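Local coordinates for inactive PncC family protein (Escherichia coli O157:H7, PDB 5KOL) that belongs to the CinA family but lacks nicotinamide-nucleotide (NMN) amidohydrolase activity, its own function being unknown, at residues A[108-113]-A[166-171]. Residues are numbered along the deposited sequence; the frame is centred on the assembly and turned at random.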
loop_
_atom_site.group_PDB
_atom_site.type_symbol
_atom_site.label_atom_id
_atom_site.label_comp_id
_atom_site.label_asym_id
_atom_site.label_seq_id
_atom_site.Cartn_x
_atom_site.Cartn_y
_atom_site.Cartn_z
ATOM N N ALA A 108 9.159 -6.868 11.611
ATOM C CA ALA A 108 7.940 -7.633 11.858
ATOM C C ALA A 108 8.271 -9.111 12.037
ATOM O O ALA A 108 9.412 -9.541 11.844
ATOM C CB ALA A 108 6.942 -7.452 10.708
ATOM N N ASP A 109 7.251 -9.896 12.411
ATOM C CA ASP A 109 7.417 -11.324 12.688
ATOM C C ASP A 109 6.865 -12.228 11.604
ATOM O O ASP A 109 7.365 -13.345 11.445
ATOM C CB ASP A 109 6.747 -11.719 14.017
ATOM C CG ASP A 109 7.061 -10.763 15.149
ATOM O OD1 ASP A 109 8.230 -10.757 15.597
ATOM O OD2 ASP A 109 6.143 -10.041 15.608
ATOM N N VAL A 110 5.837 -11.779 10.883
ATOM C CA VAL A 110 5.171 -12.544 9.835
ATOM C C VAL A 110 5.013 -11.648 8.613
ATOM O O VAL A 110 4.778 -10.443 8.747
ATOM C CB VAL A 110 3.792 -13.055 10.314
ATOM C CG1 VAL A 110 3.073 -13.838 9.208
ATOM C CG2 VAL A 110 3.952 -13.888 11.573
ATOM N N SER A 111 5.139 -12.216 7.418
ATOM C CA SER A 111 4.912 -11.406 6.228
ATOM C C SER A 111 4.238 -12.207 5.121
ATOM O O SER A 111 4.259 -13.444 5.101
ATOM C CB SER A 111 6.219 -10.781 5.692
ATOM O OG SER A 111 7.007 -11.723 4.991
ATOM N N ILE A 112 3.628 -11.457 4.201
ATOM C CA ILE A 112 2.966 -11.975 3.004
ATOM C C ILE A 112 3.512 -11.216 1.809
ATOM O O ILE A 112 3.558 -9.982 1.837
ATOM C CB ILE A 112 1.438 -11.767 3.048
ATOM C CG1 ILE A 112 0.815 -12.355 4.309
ATOM C CG2 ILE A 112 0.791 -12.254 1.732
ATOM C CD1 ILE A 112 -0.596 -11.790 4.580
ATOM N N ALA A 113 3.866 -11.930 0.743
ATOM C CA ALA A 113 4.295 -11.291 -0.497
ATOM C C ALA A 113 3.440 -11.762 -1.676
ATOM O O ALA A 113 3.062 -12.934 -1.751
ATOM C CB ALA A 113 5.788 -11.567 -0.754
ATOM N N ALA A 166 -5.961 -16.509 3.149
ATOM C CA ALA A 166 -6.420 -17.846 3.516
ATOM C C ALA A 166 -5.257 -18.819 3.661
ATOM O O ALA A 166 -5.270 -19.698 4.539
ATOM C CB ALA A 166 -7.426 -18.354 2.478
ATOM N N GLN A 167 -4.247 -18.703 2.792
ATOM C CA GLN A 167 -3.119 -19.622 2.904
ATOM C C GLN A 167 -2.262 -19.310 4.126
ATOM O O GLN A 167 -1.639 -20.216 4.681
ATOM C CB GLN A 167 -2.258 -19.605 1.630
ATOM C CG GLN A 167 -1.143 -20.685 1.637
ATOM C CD GLN A 167 -1.674 -22.101 1.420
ATOM O OE1 GLN A 167 -2.572 -22.334 0.590
ATOM N NE2 GLN A 167 -1.129 -23.055 2.166
ATOM N N LEU A 168 -2.188 -18.049 4.559
ATOM C CA LEU A 168 -1.493 -17.796 5.813
ATOM C C LEU A 168 -2.206 -18.495 6.968
ATOM O O LEU A 168 -1.564 -19.065 7.854
ATOM C CB LEU A 168 -1.351 -16.295 6.057
ATOM C CG LEU A 168 -0.677 -15.981 7.398
ATOM C CD1 LEU A 168 0.726 -16.628 7.489
ATOM C CD2 LEU A 168 -0.552 -14.484 7.561
ATOM N N LEU A 169 -3.540 -18.483 6.952
ATOM C CA LEU A 169 -4.311 -19.219 7.943
ATOM C C LEU A 169 -3.932 -20.697 7.940
ATOM O O LEU A 169 -3.721 -21.294 8.999
ATOM C CB LEU A 169 -5.802 -19.029 7.656
ATOM C CG LEU A 169 -6.297 -17.642 8.102
ATOM C CD1 LEU A 169 -7.753 -17.397 7.722
ATOM C CD2 LEU A 169 -6.154 -17.550 9.618
ATOM N N GLN A 170 -3.845 -21.302 6.748
ATOM C CA GLN A 170 -3.458 -22.707 6.649
ATOM C C GLN A 170 -2.082 -22.930 7.259
ATOM O O GLN A 170 -1.873 -23.873 8.026
ATOM C CB GLN A 170 -3.463 -23.159 5.185
ATOM C CG GLN A 170 -2.854 -24.554 4.953
ATOM C CD GLN A 170 -3.655 -25.669 5.617
ATOM O OE1 GLN A 170 -3.101 -26.647 6.148
ATOM N NE2 GLN A 170 -4.964 -25.523 5.593
ATOM N N LEU A 171 -1.127 -22.058 6.930
ATOM C CA LEU A 171 0.230 -22.238 7.422
ATOM C C LEU A 171 0.338 -21.981 8.923
ATOM O O LEU A 171 1.318 -22.407 9.540
ATOM C CB LEU A 171 1.181 -21.319 6.643
ATOM C CG LEU A 171 1.302 -21.625 5.146
ATOM C CD1 LEU A 171 2.194 -20.610 4.422
ATOM C CD2 LEU A 171 1.819 -23.043 4.919
#
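Leu168 reaches out from the helix and sets its two methyl groups against Val110 and Ile112 of the strand. CD1 of Leu168 lies 4.0 Å from CG1 of Val110. CD2 of Leu168 is shared: it lies 4.0 Å from CD1 of Ile112 and equally far, 4.0 Å, from CG1 of Val110. The touch is purely apolar, methyl on methyl, with the CG1 methylene of Ile112 also close to CD2 of Leu168, at 4.1 Å. It is ordinary van der Waals packing that buries 117 Å² in all, both sides summed. In Val110 a single branch does the work. CG1 is turned anti to the backbone N (chi1 179°), and this carries it to the leucine fork. Ile112 uses its longer branch. CG1 stands anti to the carbonyl carbon, with chi1 at -55°, and the CG1-CD1 arm lies alongside CD2 of Leu168; CG2 makes no close approach to Leu168.

The setting is an alpha/beta fold. Strand 110-116 is the middle one of a five-stranded mixed sheet, and helix 153-171 packs on one face of it. Val110 and Ile112 are two apart on the strand, so both point toward the helix. Ser111 between them points away, where its OG hydrogen-bonds to Ala99 O of helix 92-106. The hydrophobic layer under the helix goes on through Leu36 of strand 36-40, which touches Val110 and Ile112, and through Ile138 of strand 131-138 and Leu25 of helix 18-31, which both pack on Leu168. Further out, the Gln167 amide holds the N-terminal segment through NE2 to Lys8 O and OE1 to Val10 N.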